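Local coordinates for putative sugar binding protein (Bacteroides vulgatus ATCC 8482, PDB 3KEZ), which probably binds sugars at the cell outer membrane as a member of the SusD family, and carries a calcium ion, at residues 232-237 with 253-258; 284-289 with 314-319; 310-315 with 419-424; 408-413 with 428-433. All coordinates share one frame; numbering follows the deposited sequence.

Overall arrangement
Interaction 2 is buried. Interactions 1, 3 and 4 each mix buried residues with exposed ones. Interactions 2 and 3 are the closest pair, with centres about 9 Å apart; both use strand 313-316 and share a water at Ala314. Interaction 4 joins strands 409-410 and 430-431, and the loop between them carries segment 419-424 to interaction 3. Interaction 1 stands apart, its centre about 32 Å from that of interaction 4, and it is the one near the calcium site. Its chemistry centres on a buried carboxylate beside a tryptophan. Interaction 2 relies on aliphatic packing and waters, interaction 3 on a cation-pi pair and backbone bonds, and interaction 4 on an antiparallel ladder.

Interaction 1: 232-237 with 253-258; sequences ALWTNE and GEILFE
Ala232 to Trp234, in the loop after helix 212-229, close against Gly253 to Ile255, where the chain enters strand 255-259 near the calcium site. Ala232 N donates to Gly253 O at 3.0 Å. One residue on, Glu254 turns its side chain toward the loop. Its first torsion (chi1 69°) folds CG back over its own main chain, and the chain beyond is extended. This passes the CG over the face of the Trp234 indole as a CH-pi contact, 3.7 Å from the centroid of the six-membered ring. The carboxylate then reaches the backbone: Glu254 OE1 accepts from Trp234 N at 2.8 Å, through its anti lone pair. The same OE1 forms a salt bridge with Arg367, while OE2 meets Arg336 and the hydroxyl of Ser338. The buried acid is thus held at both oxygens. Ile255 CG1 lies 3.9 Å from Trp234 CH2, at the benzo end of the indole. Gly253 CA lies 3.7 Å from Trp234 NE1, at the pyrrole end. The Ile255 side chain is about 6 Å from that of Asn331, a calcium ligand. The contact packs an inter-helix loop on the two-stranded antiparallel sheet of 255-259 and 332-336 in this SusD-family chain.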
# COMPACT_ATOMS: atom_id res chain seq x y z
N ALA A 232 15.52 11.62 1.04
CA ALA A 232 16.49 11.04 0.15
C ALA A 232 16.36 9.54 0.31
O ALA A 232 16.02 9.05 1.39
CB ALA A 232 17.93 11.55 0.49
N LEU A 233 16.57 8.82 -0.78
CA LEU A 233 16.65 7.38 -0.74
C LEU A 233 17.69 6.98 0.31
O LEU A 233 18.78 7.56 0.40
CB LEU A 233 17.06 6.81 -2.11
CG LEU A 233 16.10 6.90 -3.31
CD1 LEU A 233 16.79 6.28 -4.59
CD2 LEU A 233 14.80 6.23 -3.01
N TRP A 234 17.32 6.00 1.12
CA TRP A 234 18.26 5.41 2.09
C TRP A 234 19.49 4.90 1.35
O TRP A 234 19.37 4.17 0.37
CB TRP A 234 17.60 4.25 2.85
CG TRP A 234 16.58 4.68 3.87
CD1 TRP A 234 16.63 5.79 4.69
CD2 TRP A 234 15.38 4.01 4.19
NE1 TRP A 234 15.50 5.84 5.49
CE2 TRP A 234 14.72 4.76 5.19
CE3 TRP A 234 14.76 2.85 3.71
CZ2 TRP A 234 13.51 4.38 5.72
CZ3 TRP A 234 13.57 2.48 4.25
CH2 TRP A 234 12.96 3.23 5.24
N THR A 235 20.68 5.26 1.82
CA THR A 235 21.91 4.77 1.21
C THR A 235 22.03 3.24 1.35
O THR A 235 21.36 2.61 2.18
CB THR A 235 23.16 5.40 1.82
OG1 THR A 235 23.28 4.95 3.17
CG2 THR A 235 23.09 6.94 1.79
N ASN A 236 22.89 2.66 0.54
CA ASN A 236 23.23 1.23 0.67
C ASN A 236 23.65 0.91 2.11
O ASN A 236 23.22 -0.06 2.69
CB ASN A 236 24.35 0.91 -0.32
CG ASN A 236 24.81 -0.50 -0.25
OD1 ASN A 236 25.80 -0.79 0.45
ND2 ASN A 236 24.16 -1.40 -0.99
N GLU A 237 24.47 1.78 2.70
CA GLU A 237 24.89 1.63 4.11
C GLU A 237 23.77 1.74 5.15
O GLU A 237 23.75 0.99 6.13
CB GLU A 237 25.98 2.65 4.42
CG GLU A 237 26.65 2.41 5.76
CD GLU A 237 27.86 3.27 5.97
OE1 GLU A 237 28.45 3.74 4.96
OE2 GLU A 237 28.23 3.46 7.15
N GLY A 253 14.71 10.78 6.07
CA GLY A 253 14.83 9.51 5.39
C GLY A 253 14.03 9.51 4.09
O GLY A 253 13.94 10.53 3.39
N GLU A 254 13.43 8.37 3.78
CA GLU A 254 12.67 8.29 2.55
C GLU A 254 11.21 7.96 2.72
O GLU A 254 10.51 7.89 1.73
CB GLU A 254 13.32 7.30 1.57
CG GLU A 254 13.27 5.81 1.93
CD GLU A 254 13.64 4.94 0.73
OE1 GLU A 254 14.86 4.75 0.46
OE2 GLU A 254 12.71 4.41 0.09
N ILE A 255 10.73 7.73 3.95
CA ILE A 255 9.29 7.46 4.12
C ILE A 255 8.46 8.75 4.04
O ILE A 255 8.61 9.66 4.86
CB ILE A 255 8.94 6.75 5.43
CG1 ILE A 255 9.70 5.40 5.55
CG2 ILE A 255 7.39 6.57 5.51
CD1 ILE A 255 9.83 4.87 7.02
N LEU A 256 7.57 8.78 3.06
CA LEU A 256 6.76 9.93 2.75
C LEU A 256 5.42 9.86 3.50
O LEU A 256 4.77 10.88 3.74
CB LEU A 256 6.54 10.01 1.25
CG LEU A 256 7.78 10.05 0.36
CD1 LEU A 256 7.39 10.09 -1.19
CD2 LEU A 256 8.69 11.25 0.70
N PHE A 257 4.99 8.66 3.85
CA PHE A 257 3.86 8.51 4.75
C PHE A 257 4.07 7.29 5.61
O PHE A 257 4.19 6.16 5.11
CB PHE A 257 2.53 8.44 4.00
CG PHE A 257 1.31 8.22 4.89
CD1 PHE A 257 1.16 8.92 6.09
CD2 PHE A 257 0.29 7.39 4.48
CE1 PHE A 257 0.05 8.75 6.87
CE2 PHE A 257 -0.85 7.21 5.26
CZ PHE A 257 -0.97 7.91 6.47
N GLU A 258 4.12 7.56 6.92
CA GLU A 258 4.45 6.58 7.95
C GLU A 258 3.22 6.41 8.87
O GLU A 258 2.62 7.40 9.28
CB GLU A 258 5.67 7.08 8.74
CG GLU A 258 6.21 6.09 9.76
CD GLU A 258 7.56 6.47 10.36
OE1 GLU A 258 7.86 7.67 10.55
OE2 GLU A 258 8.31 5.55 10.67

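Interaction 2: 284-289 with 314-319; sequences MCITCS and AYVNKY
Ile286 meets both Ala314 and Val316 where strands 284-286 and 313-316 pass each other. Near the contact their directions differ by 104°, so the strands cross and do not pair as a ladder. Ile286 CG1 is placed between the backbone N and the carbonyl carbon (chi1 67°), and its CD1 continues outward to lie 3.6 Å from Ala314 CB. That torsion sets the other branch, CG2, beside the backbone N, where it meets Val316. Ile286 CG2 and Val316 CG2 are 3.5 Å apart, a tight methyl contact, and the two side chains cross at about a right angle. The Tyr315 side chain starts away from strand 284-286, but its ring swings back with chi1 near -66°. Its CD1 then comes 3.2 Å from Met284 O, and Cys285 CB also approaches the ring obliquely. Cutting Ile286 back to an alanine removes CG1, CG2 and CD1, which would probably leave the Ala314 and Val316 methyls without partners and open a gap at the crossing. A single direct backbone bond spans the strands: Ile286 N to Ala314 O, 3.0 Å and almost straight. Waters serve polar atoms to each side of it. One takes the N-H of Val316 and donates to Met284 O at 2.7 Å. The other takes the N-H of Ala314 and donates to Ile286 O at 3.0 Å. The strands find their regular partners in 55-57 and 306-309. The chemistry implies a buried crossing: methyl packing and one direct bond join the strands, and two waters bridge backbone groups, consistent with the steep angle.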
# COMPACT_ATOMS: atom_id res chain seq x y z
N MSE A 284 3.98 -14.95 8.33
CA MSE A 284 4.19 -14.85 6.90
C MSE A 284 5.69 -14.71 6.59
O MSE A 284 6.40 -13.99 7.30
CB MSE A 284 3.37 -13.70 6.32
CG MSE A 284 3.67 -12.34 6.93
SE MSE A 284 2.55 -10.85 6.35
CE MSE A 284 3.35 -10.43 4.67
N CYS A 285 6.16 -15.45 5.58
CA CYS A 285 7.59 -15.46 5.22
C CYS A 285 7.76 -15.32 3.70
O CYS A 285 6.77 -15.34 2.95
CB CYS A 285 8.22 -16.77 5.68
SG CYS A 285 7.48 -18.22 4.90
N ILE A 286 9.01 -15.20 3.25
CA ILE A 286 9.26 -15.17 1.81
C ILE A 286 9.12 -16.58 1.24
O ILE A 286 9.33 -17.56 1.94
CB ILE A 286 10.62 -14.59 1.43
CG1 ILE A 286 11.76 -15.50 1.88
CG2 ILE A 286 10.79 -13.14 1.93
CD1 ILE A 286 13.15 -14.95 1.57
N THR A 287 8.73 -16.68 -0.04
CA THR A 287 8.74 -17.96 -0.73
C THR A 287 10.18 -18.33 -1.13
O THR A 287 11.06 -17.47 -1.20
CB THR A 287 7.87 -17.92 -1.98
OG1 THR A 287 8.29 -16.80 -2.77
CG2 THR A 287 6.33 -17.76 -1.59
N CYS A 288 10.43 -19.61 -1.38
CA CYS A 288 11.76 -20.02 -1.87
C CYS A 288 12.14 -19.36 -3.18
O CYS A 288 13.30 -18.97 -3.38
CB CYS A 288 11.81 -21.53 -2.03
SG CYS A 288 11.73 -22.40 -0.43
N SER A 289 11.19 -19.30 -4.10
CA SER A 289 11.44 -18.66 -5.39
C SER A 289 11.86 -17.19 -5.23
O SER A 289 12.75 -16.73 -5.96
CB SER A 289 10.22 -18.75 -6.33
OG SER A 289 9.02 -18.22 -5.78
N ALA A 314 12.65 -17.45 6.22
CA ALA A 314 13.21 -16.12 6.18
C ALA A 314 12.06 -15.12 6.25
O ALA A 314 11.17 -15.11 5.39
CB ALA A 314 14.02 -15.91 4.93
N TYR A 315 12.10 -14.28 7.27
CA TYR A 315 11.12 -13.23 7.46
C TYR A 315 11.65 -11.91 6.91
O TYR A 315 12.86 -11.70 6.85
CB TYR A 315 10.80 -13.09 8.96
CG TYR A 315 10.11 -14.33 9.46
CD1 TYR A 315 8.74 -14.43 9.39
CD2 TYR A 315 10.83 -15.45 9.88
CE1 TYR A 315 8.09 -15.57 9.75
CE2 TYR A 315 10.19 -16.61 10.27
CZ TYR A 315 8.81 -16.65 10.21
OH TYR A 315 8.11 -17.74 10.59
N VAL A 316 10.75 -11.03 6.48
CA VAL A 316 11.14 -9.72 6.00
C VAL A 316 11.17 -8.77 7.19
O VAL A 316 10.15 -8.40 7.74
CB VAL A 316 10.21 -9.21 4.91
CG1 VAL A 316 10.63 -7.80 4.43
CG2 VAL A 316 10.21 -10.22 3.74
N ASN A 317 12.37 -8.37 7.58
CA ASN A 317 12.60 -7.61 8.80
C ASN A 317 12.55 -6.10 8.53
O ASN A 317 13.47 -5.35 8.91
CB ASN A 317 13.97 -8.00 9.39
CG ASN A 317 14.12 -7.60 10.85
OD1 ASN A 317 13.16 -7.68 11.60
ND2 ASN A 317 15.32 -7.15 11.24
N LYS A 318 11.47 -5.65 7.91
CA LYS A 318 11.28 -4.22 7.62
C LYS A 318 10.56 -3.48 8.72
O LYS A 318 10.63 -2.26 8.81
CB LYS A 318 10.51 -4.02 6.31
CG LYS A 318 11.28 -4.49 5.09
CD LYS A 318 10.49 -4.34 3.78
CE LYS A 318 11.42 -4.39 2.57
NZ LYS A 318 10.69 -4.19 1.25
N TYR A 319 9.82 -4.22 9.53
CA TYR A 319 9.07 -3.65 10.63
C TYR A 319 9.93 -3.71 11.88
O TYR A 319 9.77 -4.57 12.74
CB TYR A 319 7.76 -4.39 10.75
CG TYR A 319 6.99 -4.23 9.46
CD1 TYR A 319 6.28 -3.05 9.19
CD2 TYR A 319 7.05 -5.20 8.46
CE1 TYR A 319 5.63 -2.86 7.97
CE2 TYR A 319 6.40 -5.01 7.22
CZ TYR A 319 5.68 -3.86 6.99
OH TYR A 319 5.03 -3.73 5.79
O HOH W 1 8.04 -11.87 6.94
O HOH W 2 11.05 -18.45 4.18

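Interaction 3: 310-315 with 419-424; sequences KKYYAY and INKTKH
Lys421 and Tyr312 make the cation-pi pair of this contact. The extended Lys421 chain runs alongside the tyrosine, pointing the same way, and its NZ stands over the ring, 2.9 Å from the centroid and 3° off the normal. The approach is very short, so the exact height of the ammonium is uncertain. Lys310 CB lies over the opposite face, offset toward the rim, so lysine atoms flank the ring on both faces. Putting a leucine in place of Tyr312 would remove the ring, and the Lys421 ammonium would probably lose its pi partner and be freer to turn. Backbone hydrogen bonds come next. Asn420 N donates to Lys311 O at 2.7 Å, nearly straight. Lys421 N donates to Tyr312 O at 3.0 Å, in the carbonyl plane and on a lone pair. The donors belong to a type I beta turn, closed by Thr422 N to Ile419 O. Thr422 OG1 also lies 2.7 Å from the water that accepts from Ala314 N. Apolar packing completes the contact. Lys421 CB sits 3.5 Å from Tyr313 CZ, and Ile419 CG2 is 3.9 Å from Ala314 CB. A classic beta bulge sets Tyr312 and Tyr313 together opposite Asp309, where 306-309 pairs with 313-316. The turn lies among that hairpin, helix 288-295 and strand 55-57. Ile419 packs on Phe308 and Tyr291, and Thr422 on Gln56.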
# COMPACT_ATOMS: atom_id res chain seq x y z
N LYS A 310 16.60 -20.04 12.07
CA LYS A 310 17.53 -21.14 11.85
C LYS A 310 17.78 -21.31 10.34
O LYS A 310 18.12 -20.33 9.69
CB LYS A 310 17.04 -22.42 12.54
CG LYS A 310 16.85 -22.32 14.08
CD LYS A 310 18.05 -21.61 14.76
CE LYS A 310 18.06 -21.75 16.28
NZ LYS A 310 16.75 -21.38 16.85
N LYS A 311 17.60 -22.51 9.79
CA LYS A 311 17.64 -22.71 8.36
C LYS A 311 16.25 -23.12 7.88
O LYS A 311 16.12 -23.97 7.00
CB LYS A 311 18.72 -23.74 7.95
CG LYS A 311 20.17 -23.26 8.17
CD LYS A 311 21.21 -24.03 7.31
CE LYS A 311 22.52 -23.23 7.13
NZ LYS A 311 22.36 -21.83 6.57
N TYR A 312 15.19 -22.51 8.45
CA TYR A 312 13.82 -22.95 8.17
C TYR A 312 12.97 -21.99 7.33
O TYR A 312 12.29 -22.42 6.41
CB TYR A 312 13.06 -23.21 9.47
CG TYR A 312 13.82 -24.02 10.48
CD1 TYR A 312 14.57 -25.15 10.10
CD2 TYR A 312 13.78 -23.69 11.85
CE1 TYR A 312 15.28 -25.91 11.06
CE2 TYR A 312 14.48 -24.44 12.80
CZ TYR A 312 15.22 -25.54 12.40
OH TYR A 312 15.90 -26.26 13.36
N TYR A 313 12.99 -20.71 7.73
CA TYR A 313 12.21 -19.64 7.14
C TYR A 313 13.00 -18.34 7.15
O TYR A 313 13.89 -18.14 7.99
CB TYR A 313 10.97 -19.36 7.95
CG TYR A 313 10.12 -20.53 8.24
CD1 TYR A 313 9.23 -20.99 7.29
CD2 TYR A 313 10.16 -21.15 9.47
CE1 TYR A 313 8.44 -22.09 7.54
CE2 TYR A 313 9.36 -22.25 9.74
CZ TYR A 313 8.50 -22.70 8.76
OH TYR A 313 7.67 -23.77 9.01
N ALA A 314 12.65 -17.45 6.22
CA ALA A 314 13.21 -16.12 6.18
C ALA A 314 12.06 -15.12 6.25
O ALA A 314 11.17 -15.11 5.39
CB ALA A 314 14.02 -15.91 4.93
N TYR A 315 12.10 -14.28 7.27
CA TYR A 315 11.12 -13.23 7.46
C TYR A 315 11.65 -11.91 6.91
O TYR A 315 12.86 -11.70 6.85
CB TYR A 315 10.80 -13.09 8.96
CG TYR A 315 10.11 -14.33 9.46
CD1 TYR A 315 8.74 -14.43 9.39
CD2 TYR A 315 10.83 -15.45 9.88
CE1 TYR A 315 8.09 -15.57 9.75
CE2 TYR A 315 10.19 -16.61 10.27
CZ TYR A 315 8.81 -16.65 10.21
OH TYR A 315 8.11 -17.74 10.59
N ILE A 419 16.30 -22.31 3.78
CA ILE A 419 14.99 -22.10 4.38
C ILE A 419 14.16 -23.36 4.16
O ILE A 419 13.18 -23.36 3.41
CB ILE A 419 14.29 -20.85 3.83
CG1 ILE A 419 14.25 -20.82 2.28
CG2 ILE A 419 14.96 -19.62 4.42
CD1 ILE A 419 13.60 -19.59 1.73
N ASN A 420 14.58 -24.43 4.84
CA ASN A 420 14.18 -25.78 4.46
C ASN A 420 12.79 -26.18 4.92
O ASN A 420 12.35 -27.26 4.58
CB ASN A 420 15.22 -26.84 4.89
CG ASN A 420 15.33 -27.02 6.39
OD1 ASN A 420 14.39 -26.76 7.13
ND2 ASN A 420 16.48 -27.49 6.85
N LYS A 421 12.11 -25.32 5.67
CA LYS A 421 10.70 -25.57 6.02
C LYS A 421 9.70 -24.76 5.20
O LYS A 421 8.49 -24.90 5.38
CB LYS A 421 10.47 -25.34 7.51
CG LYS A 421 11.12 -26.41 8.39
CD LYS A 421 10.98 -26.10 9.88
CE LYS A 421 11.79 -27.09 10.70
NZ LYS A 421 12.21 -26.51 11.98
N THR A 422 10.19 -23.91 4.31
CA THR A 422 9.33 -23.08 3.50
C THR A 422 8.89 -23.84 2.26
O THR A 422 9.72 -24.21 1.42
CB THR A 422 10.10 -21.81 3.03
OG1 THR A 422 10.63 -21.10 4.15
CG2 THR A 422 9.19 -20.89 2.17
N LYS A 423 7.60 -24.06 2.10
CA LYS A 423 7.11 -24.76 0.92
C LYS A 423 5.68 -24.33 0.68
O LYS A 423 4.95 -24.03 1.63
CB LYS A 423 7.21 -26.29 1.10
CG LYS A 423 6.32 -26.89 2.16
CD LYS A 423 6.44 -28.47 2.20
CE LYS A 423 6.12 -29.13 0.83
NZ LYS A 423 5.94 -30.63 0.83
N HIS A 424 5.27 -24.30 -0.58
CA HIS A 424 3.88 -23.94 -0.89
C HIS A 424 2.89 -24.99 -0.34
O HIS A 424 3.21 -26.18 -0.22
CB HIS A 424 3.69 -23.67 -2.38
CG HIS A 424 4.23 -22.35 -2.81
ND1 HIS A 424 3.63 -21.16 -2.50
CD2 HIS A 424 5.36 -22.04 -3.49
CE1 HIS A 424 4.35 -20.16 -2.98
NE2 HIS A 424 5.40 -20.67 -3.60
O HOH W 2 11.05 -18.45 4.18

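Interaction 4: 408-413 with 428-433; sequences TVKRID and YMEYDW. With EDO (1,2-ethanediol), chain I.
Thr408 lays its CG2 against the backbone of Tyr431, 3.5 Å from Tyr431 O. Its CA also makes a CA-H...O contact with that oxygen. Next to it, Asp432 OD2 accepts a bond from O1 of a 1,2-ethanediol, probably from the crystallisation liquor. Val409 pairs with Tyr431 through two backbone bonds: Val409 N to Tyr431 O at 2.7 Å, and Tyr431 N to Val409 O at 2.9 Å. A chi1 of 42° tucks the Tyr431 ring across Val409, with Val409 CG1 3.5 Å from Tyr431 CZ. These are the strands of a short antiparallel two-stranded sheet, 409-410 with 430-431. Lys410 and Glu430 form the following non-hydrogen-bonded pair. Lys410 CG meets Glu430 CD, but Lys410 NZ stays 4.5 Å from Glu430 OE1, beyond a salt bridge. Just past the strand, Arg411 N bonds to Met429 O at 2.7 Å. Arg411 NH1 donates to Tyr428 O at 2.9 Å. The Tyr431 hydroxyl, bonded to Thr51 O, lies over one guanidinium face, with ring and guanidinium planes 86° apart. Arg411 NE also binds Gly52 O. At Asp413, CB lies 4.0 Å from CE of Met429, whose selenomethionine chain bends twice to get there.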
# COMPACT_ATOMS: atom_id res chain seq x y z
N THR A 408 0.16 -13.29 -15.24
CA THR A 408 -0.29 -14.43 -14.44
C THR A 408 0.62 -14.54 -13.20
O THR A 408 1.84 -14.63 -13.34
CB THR A 408 -0.23 -15.73 -15.25
OG1 THR A 408 -0.95 -15.55 -16.49
CG2 THR A 408 -0.81 -16.94 -14.48
N VAL A 409 0.03 -14.53 -12.00
CA VAL A 409 0.77 -14.90 -10.78
C VAL A 409 1.11 -16.40 -10.85
O VAL A 409 0.22 -17.26 -11.02
CB VAL A 409 -0.01 -14.56 -9.51
CG1 VAL A 409 0.70 -15.10 -8.24
CG2 VAL A 409 -0.32 -12.99 -9.43
N LYS A 410 2.39 -16.73 -10.76
CA LYS A 410 2.82 -18.14 -10.83
C LYS A 410 3.68 -18.47 -9.60
O LYS A 410 4.81 -18.05 -9.52
CB LYS A 410 3.60 -18.39 -12.14
CG LYS A 410 2.67 -18.41 -13.36
CD LYS A 410 3.38 -18.58 -14.68
CE LYS A 410 2.42 -18.56 -15.86
NZ LYS A 410 3.11 -18.95 -17.13
N ARG A 411 3.08 -19.13 -8.62
CA ARG A 411 3.81 -19.68 -7.47
C ARG A 411 4.64 -20.88 -7.95
O ARG A 411 4.12 -21.73 -8.67
CB ARG A 411 2.82 -20.10 -6.38
CG ARG A 411 2.12 -18.91 -5.75
CD ARG A 411 0.93 -19.30 -4.98
NE ARG A 411 0.42 -18.19 -4.20
CZ ARG A 411 -0.68 -18.21 -3.47
NH1 ARG A 411 -1.48 -19.30 -3.41
NH2 ARG A 411 -0.99 -17.14 -2.77
N ILE A 412 5.92 -20.90 -7.58
CA ILE A 412 6.89 -21.91 -8.05
C ILE A 412 7.26 -22.82 -6.88
O ILE A 412 7.74 -22.37 -5.83
CB ILE A 412 8.19 -21.26 -8.60
CG1 ILE A 412 7.89 -20.00 -9.42
CG2 ILE A 412 8.99 -22.27 -9.44
CD1 ILE A 412 6.93 -20.22 -10.53
N ASP A 413 7.02 -24.11 -6.99
CA ASP A 413 7.33 -24.93 -5.83
C ASP A 413 8.76 -25.42 -5.93
O ASP A 413 9.01 -26.53 -6.34
CB ASP A 413 6.33 -26.08 -5.62
CG ASP A 413 6.20 -26.48 -4.12
OD1 ASP A 413 6.48 -25.65 -3.19
OD2 ASP A 413 5.85 -27.64 -3.90
N TYR A 428 -3.98 -23.27 -5.24
CA TYR A 428 -3.91 -22.22 -6.28
C TYR A 428 -2.48 -21.73 -6.56
O TYR A 428 -1.95 -20.86 -5.84
CB TYR A 428 -4.82 -21.05 -5.89
CG TYR A 428 -6.27 -21.42 -5.64
CD1 TYR A 428 -7.10 -21.83 -6.67
CD2 TYR A 428 -6.80 -21.38 -4.34
CE1 TYR A 428 -8.42 -22.17 -6.43
CE2 TYR A 428 -8.13 -21.73 -4.10
CZ TYR A 428 -8.92 -22.12 -5.16
OH TYR A 428 -10.22 -22.42 -4.95
N MSE A 429 -1.87 -22.27 -7.62
CA MSE A 429 -0.48 -22.01 -7.95
C MSE A 429 -0.29 -21.02 -9.12
O MSE A 429 0.73 -20.33 -9.17
CB MSE A 429 0.26 -23.32 -8.19
CG MSE A 429 0.27 -24.27 -6.95
SE MSE A 429 1.44 -23.62 -5.59
CE MSE A 429 3.15 -23.88 -6.47
N GLU A 430 -1.26 -20.88 -10.01
CA GLU A 430 -1.15 -19.96 -11.12
C GLU A 430 -2.50 -19.32 -11.29
O GLU A 430 -3.49 -20.02 -11.30
CB GLU A 430 -0.73 -20.67 -12.42
CG GLU A 430 0.58 -21.50 -12.31
CD GLU A 430 1.27 -21.82 -13.67
OE1 GLU A 430 0.60 -21.80 -14.73
OE2 GLU A 430 2.48 -22.11 -13.65
N TYR A 431 -2.55 -18.00 -11.43
CA TYR A 431 -3.84 -17.30 -11.62
C TYR A 431 -3.61 -15.87 -12.15
O TYR A 431 -2.55 -15.27 -11.96
CB TYR A 431 -4.65 -17.28 -10.30
CG TYR A 431 -3.79 -16.98 -9.08
CD1 TYR A 431 -3.18 -18.02 -8.36
CD2 TYR A 431 -3.59 -15.67 -8.65
CE1 TYR A 431 -2.36 -17.74 -7.24
CE2 TYR A 431 -2.79 -15.38 -7.55
CZ TYR A 431 -2.16 -16.44 -6.85
OH TYR A 431 -1.35 -16.17 -5.73
N ASP A 432 -4.63 -15.35 -12.80
CA ASP A 432 -4.59 -14.06 -13.45
C ASP A 432 -5.87 -13.33 -13.10
O ASP A 432 -6.58 -13.77 -12.24
CB ASP A 432 -4.42 -14.24 -14.96
CG ASP A 432 -5.50 -15.10 -15.60
OD1 ASP A 432 -6.68 -15.15 -15.12
OD2 ASP A 432 -5.17 -15.73 -16.62
N TRP A 433 -6.19 -12.24 -13.80
CA TRP A 433 -7.37 -11.44 -13.49
C TRP A 433 -8.71 -12.10 -13.81
O TRP A 433 -9.77 -11.50 -13.57
CB TRP A 433 -7.26 -10.03 -14.10
CG TRP A 433 -7.17 -9.95 -15.63
CD1 TRP A 433 -7.66 -10.84 -16.55
CD2 TRP A 433 -6.63 -8.87 -16.37
NE1 TRP A 433 -7.41 -10.40 -17.83
CE2 TRP A 433 -6.77 -9.18 -17.74
CE3 TRP A 433 -5.99 -7.67 -16.02
CZ2 TRP A 433 -6.32 -8.34 -18.74
CZ3 TRP A 433 -5.57 -6.83 -17.00
CH2 TRP A 433 -5.72 -7.16 -18.34
C1 EDO I . -7.49 -17.27 -18.68
O1 EDO I . -7.22 -17.24 -17.27
C2 EDO I . -6.62 -18.35 -19.29
O2 EDO I . -7.13 -19.61 -18.86